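Local coordinates for Rv3651-like N-terminal domain-containing protein (Mycobacterium tuberculosis, PDB 4Q6U) that is of unknown biochemical function but carries three sensor-type domains, one GAF-like and two PAS-like, consistent with a role in sensing or signalling, at residues Leu15-Gly20 / Gly190-Ser195; Pro23-Arg28 / Val36-Phe41; Arg105-Pro110 / Thr123-Thr128; Leu153-Thr158 / Ser175-Thr180. One frame throughout, in Å; residues are numbered along the deposited sequence.

Contact 1: Leu15-Gly20 / Gly190-Ser195; sequences LVETLG and GFVARS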
loop_
_atom_site.group_PDB
_atom_site.type_symbol
_atom_site.label_atom_id
_atom_site.label_comp_id
_atom_site.label_asym_id
_atom_site.label_seq_id
_atom_site.Cartn_x
_atom_site.Cartn_y
_atom_site.Cartn_z
ATOM N N LEU B 15 -24.467 4.140 -15.833
ATOM C CA LEU B 15 -24.846 3.060 -14.931
ATOM C C LEU B 15 -25.217 3.635 -13.568
ATOM O O LEU B 15 -24.410 4.282 -12.904
ATOM C CB LEU B 15 -23.735 2.026 -14.795
ATOM C CG LEU B 15 -24.055 0.800 -13.928
ATOM C CD1 LEU B 15 -25.120 -0.073 -14.571
ATOM C CD2 LEU B 15 -22.799 -0.018 -13.671
ATOM N N VAL B 16 -26.458 3.398 -13.168
ATOM C CA VAL B 16 -26.991 3.934 -11.927
ATOM C C VAL B 16 -27.278 2.823 -10.920
ATOM O O VAL B 16 -28.032 1.912 -11.207
ATOM C CB VAL B 16 -28.283 4.732 -12.188
ATOM C CG1 VAL B 16 -29.008 5.022 -10.888
ATOM C CG2 VAL B 16 -27.962 6.016 -12.941
ATOM N N GLU B 17 -26.660 2.910 -9.747
ATOM C CA GLU B 17 -26.938 1.987 -8.653
ATOM C C GLU B 17 -28.199 2.473 -7.946
ATOM O O GLU B 17 -28.309 3.652 -7.596
ATOM C CB GLU B 17 -25.742 1.907 -7.694
ATOM C CG GLU B 17 -25.682 0.646 -6.825
ATOM C CD GLU B 17 -26.317 0.849 -5.465
ATOM O OE1 GLU B 17 -27.159 1.764 -5.323
ATOM O OE2 GLU B 17 -25.968 0.103 -4.533
ATOM N N THR B 18 -29.155 1.569 -7.755
ATOM C CA THR B 18 -30.472 1.948 -7.254
ATOM C C THR B 18 -30.853 1.233 -5.958
ATOM O O THR B 18 -32.028 0.959 -5.722
ATOM C CB THR B 18 -31.570 1.661 -8.304
ATOM O OG1 THR B 18 -31.502 0.290 -8.721
ATOM C CG2 THR B 18 -31.402 2.562 -9.517
ATOM N N LEU B 19 -29.869 0.935 -5.117
ATOM C CA LEU B 19 -30.159 0.249 -3.862
ATOM C C LEU B 19 -30.187 1.217 -2.678
ATOM O O LEU B 19 -30.561 0.837 -1.568
ATOM C CB LEU B 19 -29.142 -0.870 -3.616
ATOM C CG LEU B 19 -29.330 -2.101 -4.508
ATOM C CD1 LEU B 19 -28.160 -3.051 -4.397
ATOM C CD2 LEU B 19 -30.632 -2.818 -4.164
ATOM N N GLY B 20 -29.795 2.465 -2.920
ATOM C CA GLY B 20 -29.859 3.492 -1.895
ATOM C C GLY B 20 -31.183 4.239 -1.923
ATOM O O GLY B 20 -32.103 3.857 -2.646
ATOM N N GLY B 190 -14.542 -2.167 -13.100
ATOM C CA GLY B 190 -15.137 -1.325 -12.086
ATOM C C GLY B 190 -16.151 -2.148 -11.325
ATOM O O GLY B 190 -16.653 -3.153 -11.835
ATOM N N PHE B 191 -16.447 -1.745 -10.096
ATOM C CA PHE B 191 -17.587 -2.316 -9.396
ATOM C C PHE B 191 -18.121 -1.385 -8.312
ATOM O O PHE B 191 -17.424 -0.496 -7.833
ATOM C CB PHE B 191 -17.237 -3.691 -8.786
ATOM C CG PHE B 191 -16.314 -3.622 -7.604
ATOM C CD1 PHE B 191 -16.817 -3.437 -6.324
ATOM C CD2 PHE B 191 -14.941 -3.736 -7.771
ATOM C CE1 PHE B 191 -15.974 -3.368 -5.235
ATOM C CE2 PHE B 191 -14.086 -3.669 -6.679
ATOM C CZ PHE B 191 -14.603 -3.484 -5.413
ATOM N N VAL B 192 -19.378 -1.602 -7.943
ATOM C CA VAL B 192 -19.983 -0.951 -6.791
ATOM C C VAL B 192 -20.525 -2.062 -5.902
ATOM O O VAL B 192 -20.958 -3.089 -6.409
ATOM C CB VAL B 192 -21.112 0.023 -7.210
ATOM C CG1 VAL B 192 -22.177 -0.706 -8.016
ATOM C CG2 VAL B 192 -21.721 0.713 -6.000
ATOM N N ALA B 193 -20.468 -1.884 -4.585
ATOM C CA ALA B 193 -21.009 -2.879 -3.663
ATOM C C ALA B 193 -21.639 -2.202 -2.455
ATOM O O ALA B 193 -21.129 -1.192 -1.967
ATOM C CB ALA B 193 -19.916 -3.861 -3.220
ATOM N N ARG B 194 -22.753 -2.757 -1.981
ATOM C CA ARG B 194 -23.476 -2.193 -0.849
ATOM C C ARG B 194 -24.036 -3.287 0.043
ATOM O O ARG B 194 -24.720 -4.194 -0.435
ATOM C CB ARG B 194 -24.617 -1.293 -1.328
ATOM C CG ARG B 194 -25.405 -0.647 -0.186
ATOM C CD ARG B 194 -26.716 -0.052 -0.656
ATOM N NE ARG B 194 -26.539 0.966 -1.689
ATOM C CZ ARG B 194 -26.518 2.276 -1.463
ATOM N NH1 ARG B 194 -26.667 2.747 -0.230
ATOM N NH2 ARG B 194 -26.355 3.118 -2.476
ATOM N N SER B 195 -23.761 -3.192 1.340
ATOM C CA SER B 195 -24.270 -4.165 2.303
ATOM C C SER B 195 -25.577 -3.699 2.940
ATOM O O SER B 195 -25.745 -2.518 3.230
ATOM C CB SER B 195 -23.233 -4.433 3.392
ATOM O OG SER B 195 -23.024 -3.276 4.183
#

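Contact 2: Pro23-Arg28 / Val36-Phe41; sequences PAVVAR and VPITTF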
loop_
_atom_site.group_PDB
_atom_site.type_symbol
_atom_site.label_atom_id
_atom_site.label_comp_id
_atom_site.label_asym_id
_atom_site.label_seq_id
_atom_site.Cartn_x
_atom_site.Cartn_y
_atom_site.Cartn_z
ATOM N N PRO B 23 -31.105 7.089 -6.397
ATOM C CA PRO B 23 -30.306 6.532 -7.496
ATOM C C PRO B 23 -28.985 7.282 -7.669
ATOM O O PRO B 23 -28.970 8.517 -7.674
ATOM C CB PRO B 23 -31.205 6.729 -8.717
ATOM C CG PRO B 23 -32.591 6.738 -8.164
ATOM C CD PRO B 23 -32.492 7.372 -6.806
ATOM N N ALA B 24 -27.891 6.544 -7.813
ATOM C CA ALA B 24 -26.566 7.151 -7.812
ATOM C C ALA B 24 -25.675 6.582 -8.914
ATOM O O ALA B 24 -25.536 5.367 -9.049
ATOM C CB ALA B 24 -25.913 6.967 -6.455
ATOM N N VAL B 25 -25.069 7.473 -9.693
ATOM C CA VAL B 25 -24.236 7.075 -10.819
ATOM C C VAL B 25 -22.940 6.402 -10.343
ATOM O O VAL B 25 -22.300 6.862 -9.399
ATOM C CB VAL B 25 -23.897 8.293 -11.712
ATOM C CG1 VAL B 25 -23.056 7.870 -12.910
ATOM C CG2 VAL B 25 -25.189 8.990 -12.166
ATOM N N VAL B 26 -22.572 5.298 -10.988
ATOM C CA VAL B 26 -21.323 4.618 -10.692
ATOM C C VAL B 26 -20.491 4.426 -11.960
ATOM O O VAL B 26 -19.293 4.142 -11.884
ATOM C CB VAL B 26 -21.564 3.247 -10.020
ATOM C CG1 VAL B 26 -22.302 3.423 -8.696
ATOM C CG2 VAL B 26 -22.342 2.346 -10.940
ATOM N N ALA B 27 -21.111 4.608 -13.125
ATOM C CA ALA B 27 -20.367 4.541 -14.385
ATOM C C ALA B 27 -20.906 5.492 -15.449
ATOM O O ALA B 27 -22.114 5.545 -15.691
ATOM C CB ALA B 27 -20.366 3.119 -14.924
ATOM N N ARG B 28 -20.005 6.253 -16.067
ATOM C CA ARG B 28 -20.319 6.947 -17.318
ATOM C C ARG B 28 -19.587 6.209 -18.425
ATOM O O ARG B 28 -18.366 6.304 -18.538
ATOM C CB ARG B 28 -19.907 8.421 -17.284
ATOM C CG ARG B 28 -20.306 9.182 -18.552
ATOM C CD ARG B 28 -20.449 10.686 -18.316
ATOM N NE ARG B 28 -19.211 11.309 -17.864
ATOM C CZ ARG B 28 -19.097 12.597 -17.549
ATOM N NH1 ARG B 28 -20.150 13.398 -17.637
ATOM N NH2 ARG B 28 -17.928 13.086 -17.145
ATOM N N VAL B 36 -22.424 9.008 -7.152
ATOM C CA VAL B 36 -22.924 10.377 -7.172
ATOM C C VAL B 36 -24.428 10.425 -7.406
ATOM O O VAL B 36 -24.903 10.030 -8.474
ATOM C CB VAL B 36 -22.238 11.214 -8.260
ATOM C CG1 VAL B 36 -22.759 12.645 -8.221
ATOM C CG2 VAL B 36 -20.721 11.169 -8.092
ATOM N N PRO B 37 -25.181 10.921 -6.408
ATOM C CA PRO B 37 -26.640 11.032 -6.518
ATOM C C PRO B 37 -27.038 11.718 -7.815
ATOM O O PRO B 37 -26.464 12.749 -8.181
ATOM C CB PRO B 37 -27.022 11.870 -5.296
ATOM C CG PRO B 37 -25.962 11.556 -4.300
ATOM C CD PRO B 37 -24.694 11.413 -5.107
ATOM N N ILE B 38 -28.001 11.123 -8.508
ATOM C CA ILE B 38 -28.370 11.549 -9.847
ATOM C C ILE B 38 -28.709 13.044 -9.890
ATOM O O ILE B 38 -28.512 13.695 -10.917
ATOM C CB ILE B 38 -29.560 10.704 -10.379
ATOM C CG1 ILE B 38 -29.664 10.795 -11.901
ATOM C CG2 ILE B 38 -30.863 11.074 -9.680
ATOM C CD1 ILE B 38 -28.636 9.953 -12.611
ATOM N N THR B 39 -29.173 13.594 -8.769
ATOM C CA THR B 39 -29.530 15.017 -8.711
ATOM C C THR B 39 -28.294 15.901 -8.609
ATOM O O THR B 39 -28.344 17.092 -8.910
ATOM C CB THR B 39 -30.455 15.339 -7.519
ATOM O OG1 THR B 39 -29.811 14.965 -6.294
ATOM C CG2 THR B 39 -31.783 14.606 -7.648
ATOM N N THR B 40 -27.193 15.313 -8.158
ATOM C CA THR B 40 -25.917 16.008 -8.100
ATOM C C THR B 40 -25.199 15.855 -9.435
ATOM O O THR B 40 -24.680 16.824 -9.994
ATOM C CB THR B 40 -25.030 15.469 -6.954
ATOM O OG1 THR B 40 -25.565 15.892 -5.694
ATOM C CG2 THR B 40 -23.603 15.981 -7.086
ATOM N N PHE B 41 -25.188 14.629 -9.947
ATOM C CA PHE B 41 -24.535 14.326 -11.214
ATOM C C PHE B 41 -25.208 15.087 -12.353
ATOM O O PHE B 41 -24.554 15.493 -13.311
ATOM C CB PHE B 41 -24.560 12.810 -11.484
ATOM C CG PHE B 41 -23.649 12.377 -12.601
ATOM C CD1 PHE B 41 -22.312 12.093 -12.354
ATOM C CD2 PHE B 41 -24.123 12.257 -13.897
ATOM C CE1 PHE B 41 -21.468 11.703 -13.382
ATOM C CE2 PHE B 41 -23.287 11.865 -14.929
ATOM C CZ PHE B 41 -21.956 11.587 -14.670
#

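Contact 3: Arg105-Pro110 / Thr123-Thr128; sequences RPIPGP and TPESLT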
loop_
_atom_site.group_PDB
_atom_site.type_symbol
_atom_site.label_atom_id
_atom_site.label_comp_id
_atom_site.label_asym_id
_atom_site.label_seq_id
_atom_site.Cartn_x
_atom_site.Cartn_y
_atom_site.Cartn_z
ATOM N N ARG B 105 -23.638 -0.869 -25.536
ATOM C CA ARG B 105 -23.905 -0.805 -24.110
ATOM C C ARG B 105 -22.951 -1.709 -23.344
ATOM O O ARG B 105 -22.907 -2.917 -23.592
ATOM C CB ARG B 105 -25.360 -1.193 -23.813
ATOM C CG ARG B 105 -25.758 -0.997 -22.362
ATOM C CD ARG B 105 -27.236 -1.238 -22.139
ATOM N NE ARG B 105 -27.643 -2.586 -22.530
ATOM C CZ ARG B 105 -27.541 -3.653 -21.748
ATOM N NH1 ARG B 105 -27.036 -3.538 -20.523
ATOM N NH2 ARG B 105 -27.939 -4.836 -22.196
ATOM N N PRO B 106 -22.177 -1.129 -22.412
ATOM C CA PRO B 106 -21.302 -1.960 -21.577
ATOM C C PRO B 106 -22.150 -2.896 -20.735
ATOM O O PRO B 106 -23.108 -2.430 -20.118
ATOM C CB PRO B 106 -20.561 -0.946 -20.697
ATOM C CG PRO B 106 -20.773 0.393 -21.348
ATOM C CD PRO B 106 -22.107 0.295 -22.044
ATOM N N ILE B 107 -21.832 -4.185 -20.720
ATOM C CA ILE B 107 -22.671 -5.126 -19.987
ATOM C C ILE B 107 -22.312 -5.142 -18.507
ATOM O O ILE B 107 -21.202 -5.538 -18.129
ATOM C CB ILE B 107 -22.570 -6.558 -20.538
ATOM C CG1 ILE B 107 -22.662 -6.570 -22.064
ATOM C CG2 ILE B 107 -23.679 -7.424 -19.939
ATOM C CD1 ILE B 107 -23.932 -5.962 -22.614
ATOM N N PRO B 108 -23.253 -4.705 -17.656
ATOM C CA PRO B 108 -23.047 -4.745 -16.208
ATOM C C PRO B 108 -23.278 -6.154 -15.682
ATOM O O PRO B 108 -24.075 -6.886 -16.261
ATOM C CB PRO B 108 -24.099 -3.757 -15.670
ATOM C CG PRO B 108 -24.861 -3.252 -16.884
ATOM C CD PRO B 108 -24.601 -4.222 -17.987
ATOM N N GLY B 109 -22.583 -6.526 -14.609
ATOM C CA GLY B 109 -22.674 -7.863 -14.068
ATOM C C GLY B 109 -23.043 -7.831 -12.599
ATOM O O GLY B 109 -22.217 -7.481 -11.755
ATOM N N PRO B 110 -24.298 -8.179 -12.292
ATOM C CA PRO B 110 -24.790 -8.217 -10.917
ATOM C C PRO B 110 -24.273 -9.454 -10.201
ATOM O O PRO B 110 -24.131 -10.514 -10.813
ATOM C CB PRO B 110 -26.308 -8.266 -11.092
ATOM C CG PRO B 110 -26.489 -8.983 -12.373
ATOM C CD PRO B 110 -25.316 -8.641 -13.253
ATOM N N THR B 123 -23.094 -14.132 -11.729
ATOM C CA THR B 123 -23.848 -14.300 -12.976
ATOM C C THR B 123 -22.855 -14.548 -14.112
ATOM O O THR B 123 -21.664 -14.274 -13.951
ATOM C CB THR B 123 -24.710 -13.056 -13.296
ATOM O OG1 THR B 123 -23.879 -11.892 -13.331
ATOM C CG2 THR B 123 -25.791 -12.861 -12.243
ATOM N N PRO B 124 -23.321 -15.091 -15.249
ATOM C CA PRO B 124 -22.464 -15.152 -16.441
ATOM C C PRO B 124 -21.837 -13.795 -16.768
ATOM O O PRO B 124 -20.655 -13.709 -17.115
ATOM C CB PRO B 124 -23.439 -15.586 -17.543
ATOM C CG PRO B 124 -24.431 -16.441 -16.814
ATOM C CD PRO B 124 -24.592 -15.817 -15.449
ATOM N N GLU B 125 -22.634 -12.741 -16.640
ATOM C CA GLU B 125 -22.165 -11.389 -16.900
ATOM C C GLU B 125 -21.063 -10.969 -15.917
ATOM O O GLU B 125 -20.016 -10.453 -16.331
ATOM C CB GLU B 125 -23.343 -10.409 -16.849
ATOM C CG GLU B 125 -24.343 -10.546 -18.013
ATOM C CD GLU B 125 -25.286 -11.734 -17.868
ATOM O OE1 GLU B 125 -25.389 -12.304 -16.756
ATOM O OE2 GLU B 125 -25.926 -12.097 -18.878
ATOM N N SER B 126 -21.275 -11.193 -14.623
ATOM C CA SER B 126 -20.278 -10.756 -13.637
ATOM C C SER B 126 -18.982 -11.563 -13.774
ATOM O O SER B 126 -17.876 -11.043 -13.567
ATOM C CB SER B 126 -20.836 -10.863 -12.215
ATOM O OG SER B 126 -20.775 -12.192 -11.697
ATOM N N LEU B 127 -19.124 -12.824 -14.161
ATOM C CA LEU B 127 -17.982 -13.705 -14.361
ATOM C C LEU B 127 -17.202 -13.324 -15.613
ATOM O O LEU B 127 -15.971 -13.267 -15.593
ATOM C CB LEU B 127 -18.447 -15.162 -14.448
ATOM C CG LEU B 127 -18.881 -15.764 -13.113
ATOM C CD1 LEU B 127 -19.460 -17.144 -13.339
ATOM C CD2 LEU B 127 -17.719 -15.827 -12.139
ATOM N N THR B 128 -17.922 -13.050 -16.696
ATOM C CA THR B 128 -17.293 -12.621 -17.940
ATOM C C THR B 128 -16.536 -11.310 -17.758
ATOM O O THR B 128 -15.383 -11.194 -18.179
ATOM C CB THR B 128 -18.321 -12.448 -19.061
ATOM O OG1 THR B 128 -18.843 -13.731 -19.411
ATOM C CG2 THR B 128 -17.673 -11.818 -20.289
#

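Contact 4: Leu153-Thr158 / Ser175-Thr180; sequences LNPNET and SIWDLT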
loop_
_atom_site.group_PDB
_atom_site.type_symbol
_atom_site.label_atom_id
_atom_site.label_comp_id
_atom_site.label_asym_id
_atom_site.label_seq_id
_atom_site.Cartn_x
_atom_site.Cartn_y
_atom_site.Cartn_z
ATOM N N LEU B 153 -3.277 -8.182 -4.966
ATOM C CA LEU B 153 -4.062 -7.298 -4.110
ATOM C C LEU B 153 -4.581 -6.089 -4.889
ATOM O O LEU B 153 -3.938 -5.626 -5.823
ATOM C CB LEU B 153 -3.212 -6.816 -2.924
ATOM C CG LEU B 153 -2.546 -7.925 -2.100
ATOM C CD1 LEU B 153 -1.750 -7.293 -0.956
ATOM C CD2 LEU B 153 -3.566 -8.886 -1.569
ATOM N N ASN B 154 -5.723 -5.559 -4.479
ATOM C CA ASN B 154 -6.302 -4.414 -5.174
ATOM C C ASN B 154 -6.699 -3.313 -4.211
ATOM O O ASN B 154 -6.781 -3.564 -3.006
ATOM C CB ASN B 154 -7.515 -4.868 -5.995
ATOM C CG ASN B 154 -7.143 -5.227 -7.410
ATOM O OD1 ASN B 154 -6.750 -4.362 -8.194
ATOM N ND2 ASN B 154 -7.263 -6.502 -7.749
ATOM N N PRO B 155 -6.924 -2.084 -4.730
ATOM C CA PRO B 155 -7.325 -0.952 -3.889
ATOM C C PRO B 155 -8.556 -1.237 -3.051
ATOM O O PRO B 155 -9.557 -1.742 -3.572
ATOM C CB PRO B 155 -7.626 0.156 -4.906
ATOM C CG PRO B 155 -6.761 -0.151 -6.051
ATOM C CD PRO B 155 -6.635 -1.650 -6.111
ATOM N N ASN B 156 -8.484 -0.879 -1.772
ATOM C CA ASN B 156 -9.598 -1.043 -0.844
ATOM C C ASN B 156 -10.054 -2.485 -0.653
ATOM O O ASN B 156 -11.165 -2.728 -0.182
ATOM C CB ASN B 156 -10.788 -0.178 -1.290
ATOM C CG ASN B 156 -10.531 1.302 -1.082
ATOM O OD1 ASN B 156 -10.263 2.044 -2.031
ATOM N ND2 ASN B 156 -10.577 1.732 0.173
ATOM N N GLU B 157 -9.194 -3.444 -0.981
ATOM C CA GLU B 157 -9.520 -4.846 -0.724
ATOM C C GLU B 157 -9.678 -5.090 0.785
ATOM O O GLU B 157 -10.431 -5.966 1.207
ATOM C CB GLU B 157 -8.457 -5.783 -1.317
ATOM C CG GLU B 157 -8.846 -7.280 -1.247
ATOM C CD GLU B 157 -8.178 -8.119 -2.326
ATOM O OE1 GLU B 157 -7.288 -7.600 -3.027
ATOM O OE2 GLU B 157 -8.542 -9.303 -2.481
ATOM N N THR B 158 -8.973 -4.304 1.596
ATOM C CA THR B 158 -9.121 -4.372 3.048
ATOM C C THR B 158 -10.574 -4.130 3.459
ATOM O O THR B 158 -11.106 -4.802 4.345
ATOM C CB THR B 158 -8.203 -3.337 3.759
ATOM O OG1 THR B 158 -6.831 -3.590 3.418
ATOM C CG2 THR B 158 -8.368 -3.414 5.273
ATOM N N SER B 175 -14.870 0.881 -6.707
ATOM C CA SER B 175 -13.446 0.825 -7.040
ATOM C C SER B 175 -13.211 0.327 -8.465
ATOM O O SER B 175 -14.113 -0.223 -9.106
ATOM C CB SER B 175 -12.699 -0.075 -6.040
ATOM O OG SER B 175 -11.298 0.041 -6.233
ATOM N N ILE B 176 -11.997 0.552 -8.952
ATOM C CA ILE B 176 -11.494 -0.065 -10.176
ATOM C C ILE B 176 -10.390 -1.055 -9.809
ATOM O O ILE B 176 -9.442 -0.681 -9.124
ATOM C CB ILE B 176 -10.915 0.974 -11.150
ATOM C CG1 ILE B 176 -11.991 1.963 -11.606
ATOM C CG2 ILE B 176 -10.282 0.277 -12.347
ATOM C CD1 ILE B 176 -12.954 1.368 -12.601
ATOM N N TRP B 177 -10.488 -2.296 -10.275
ATOM C CA TRP B 177 -9.505 -3.322 -9.919
ATOM C C TRP B 177 -8.755 -3.887 -11.120
ATOM O O TRP B 177 -9.306 -3.973 -12.218
ATOM C CB TRP B 177 -10.181 -4.475 -9.176
ATOM C CG TRP B 177 -10.417 -4.213 -7.727
ATOM C CD1 TRP B 177 -10.419 -3.000 -7.091
ATOM C CD2 TRP B 177 -10.674 -5.196 -6.719
ATOM N NE1 TRP B 177 -10.670 -3.174 -5.751
ATOM C CE2 TRP B 177 -10.832 -4.514 -5.499
ATOM C CE3 TRP B 177 -10.775 -6.592 -6.732
ATOM C CZ2 TRP B 177 -11.099 -5.179 -4.304
ATOM C CZ3 TRP B 177 -11.038 -7.247 -5.546
ATOM C CH2 TRP B 177 -11.195 -6.542 -4.350
ATOM N N ASP B 178 -7.498 -4.266 -10.898
ATOM C CA ASP B 178 -6.694 -4.959 -11.902
ATOM C C ASP B 178 -6.832 -6.477 -11.785
ATOM O O ASP B 178 -6.650 -7.039 -10.702
ATOM C CB ASP B 178 -5.226 -4.580 -11.765
ATOM C CG ASP B 178 -4.968 -3.130 -12.102
ATOM O OD1 ASP B 178 -4.972 -2.798 -13.305
ATOM O OD2 ASP B 178 -4.765 -2.326 -11.167
ATOM N N LEU B 179 -7.137 -7.139 -12.896
ATOM C CA LEU B 179 -7.253 -8.598 -12.908
ATOM C C LEU B 179 -6.521 -9.197 -14.104
ATOM O O LEU B 179 -6.002 -8.477 -14.956
ATOM C CB LEU B 179 -8.719 -9.033 -12.949
ATOM C CG LEU B 179 -9.758 -8.439 -11.992
ATOM C CD1 LEU B 179 -11.154 -8.977 -12.345
ATOM C CD2 LEU B 179 -9.423 -8.763 -10.549
ATOM N N THR B 180 -6.497 -10.520 -14.177
ATOM C CA THR B 180 -5.999 -11.195 -15.365
ATOM C C THR B 180 -7.034 -12.225 -15.827
ATOM O O THR B 180 -7.479 -13.063 -15.039
ATOM C CB THR B 180 -4.640 -11.866 -15.097
ATOM O OG1 THR B 180 -3.624 -10.857 -14.971
ATOM C CG2 THR B 180 -4.271 -12.793 -16.232
HETATM O O HOH W 1 -10.522 2.270 -4.409
#

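Contact 1: Leu15-Gly20 / Gly190-Ser195
A salt bridge between two domains joins Glu-17, at the end of strand 14-17 in the N-terminal, GAF-like sheet, to Arg-194 on strand 186-198 of the middle, PAS-like sheet. The two backbones stay well apart, with the CA atoms of Glu-17 and Val-192 7.8 Å from each other, so no backbone pairing joins them. Arg-194 meets the carboxylate side-on, with two nitrogens on two oxygens. NE donates to OE2 of Glu-17 at 3.0 Å and 173°, arriving on the syn side and almost within the guanidinium plane. The second bond, from NH2 of Arg-194 to OE1 of Glu-17, is longer at 3.3 Å and meets OE1 from above the carboxylate plane, in keeping with the 43° turn between the two flat groups. From the opposite face of that plane, the backbone N of Leu-19 donates to the same OE1 at 2.8 Å, which ties the carboxylate back to its own loop. The bend of the Glu-17 chain at chi2 (-94°) directs the carboxylate to Arg-194 while CG rests against both methyls of Val-192, the nearer being CG1 at 3.9 Å. Gly-20 lies over one face of the guanidinium, its CA 3.6 Å from CZ of Arg-194, and CB of Leu-19 packs beside NE. Outside the pair, Glu-17 also touches Met-212 of strand 206-215. With three N-H donors on a carboxylate in a buried residue, the negative charge is probably stabilised and its rotation restricted, giving the domain interface a directional polar link beside its apolar packing.

Contact 2: Pro23-Arg28 / Val36-Phe41
Val-25 packs its CG2 against both Ile-38 and Phe-41, at the apolar centre where the antiparallel hairpin of strands 24-28 and 31-37 runs into the short helix 38-41. CG2 lies 3.6 Å from CD1 of Ile-38. It also makes a CH-pi contact over the face of the Phe-41 ring, 4.1 Å from the centroid and 26° off the normal. The Phe-41 torsion, CG anti to the backbone N (chi1 -167°), carries the ring from the helix back to the strand, where CG1 of Val-25 stands above the same face. Outward from this cluster lies the hairpin ladder. Val-25 N donates to Val-36 O at 2.8 Å, while the return bond from Val-36 N to Val-25 O is weak. Next along, Ala-24 and Pro-37 form a non-hydrogen-bonded pair with CA atoms 4.1 Å apart. As the second chain turns into the helix, Ile-38 N donates to Pro-23 O at 2.9 Å in the carbonyl plane, extending the backbone pairing past Pro-37. At the polar edge, the exposed Arg-28 bends at chi3 (61°), and the CZ atom of Phe-41 sits over one guanidinium face, 3.9 Å from Arg-28 NH1.

Contact 3: Arg105-Pro110 / Thr123-Thr128
Gly-109 and Ser-126 bring the two backbones together at the tight end of this contact, their CA atoms only 3.8 Å apart. Gly-109 CA lies 3.7 Å from Ser-126 N and about as close to CB of Glu-125, so the strand rests directly on the first turn of helix 124-129. Beside it, Thr-123 OG1 donates to Pro-110 O at 2.9 Å, in the carbonyl plane. The Thr-123 hydroxyl sits between its own N and carbonyl carbon (chi1 56°), from where it can reach the strand and still turn to the helix. OG1 accepts from Ser-126 N at 3.0 Å, and Thr-123 N donates in return to Ser-126 OG at 178°. This reciprocal pair is a capping box, with Thr-123 as N-cap. The hydroxyl therefore does double duty, closing the helix start and fastening it to strand 109-114 of the middle, PAS-like domain. Ser-126 OG has a further partner in Asp-122, and the backbone carbonyl of Ser-126 accepts from Asn-213 on the neighbouring strand 206-215. The Pro-110 ring crosses the Thr-123 side chain at about a right angle, its CD 3.6 Å from OG1. Toward Ile-107 the contact thins out, and the side chains concerned are more exposed. Glu-125 keeps CB against Pro-108 O at 3.6 Å, and its CG meets CG2 of Ile-107 at 3.7 Å, but the chain bends at chi2 (77°) and leads the carboxylate away from the strand. Ile-107 likewise offers just that methyl branch, while its CD1 runs off over one face of the Arg-105 guanidinium.

Contact 4: Leu153-Thr158 / Ser175-Thr180
Asn-154 uses both ends of its amide on the backbone of Asp-178. OD1 accepts from Asp-178 N at 2.8 Å, with the donor tilted out of the carbonyl plane, while ND2 donates to Asp-178 O at 3.1 Å and 169°, nearly within the amide plane. Two bonds to one residue of strand 172-180, an outermost strand of its sheet in this chain, fix the rotation of the amide. A third bond runs from Trp-177 NE1 to Pro-155 O at 2.8 Å; it lies in the carbonyl plane but bends to 136° at the hydrogen, and the oxygen stands out of the indole plane. The acceptor belongs to a type II beta turn from Asn-154 to Glu-157, which leads into helix 157-165 of the middle, PAS-like domain. Glu-157 N closes the turn on Asn-154 O, and its side chain adds a bond, OE1 accepting from the backbone N of Asn-154, while OE2 forms a salt bridge with Lys-255. Beyond the polar atoms the indole provides the packing surface. The amide of Asn-154 is stacked on it with planes 9° apart, and CB sits 3.2 Å from the centroid of the five-membered ring as a close CH-pi contact. The six-membered part reaches Glu-157, whose CG lies 4.0 Å from CH2 of Trp-177, and Phe-191 from strand 186-198 adds an edge-to-face ring contact. Farther along the turn, Pro-155 CB lies 3.9 Å from Ser-175 OG. Here the second subunit also approaches: its Asp-226 takes a hydrogen bond from Asn-156 N and packs on Pro-155.

Contact 1 closes a long loop of chain within which contacts 2, 3 and 4 follow in series. It is the interdomain link among them: contact 2 belongs to the N-terminal sheet, where strands 14-17 and 24-28 are neighbours, and its centre is 10 Å from that of contact 1. Contacts 3 and 4 belong to the middle domain, with centres 17 Å apart, and place the starts of helices 124-129 and 157-165 against strands of one five-stranded sheet. Contact 4 adjoins contact 1 through paired strands 172-180 and 186-198, while contact 3 touches it where Leu-15 packs on Pro-108. The GAF-like and PAS-like units are thus in direct contact, and contact 4 extends to the second subunit.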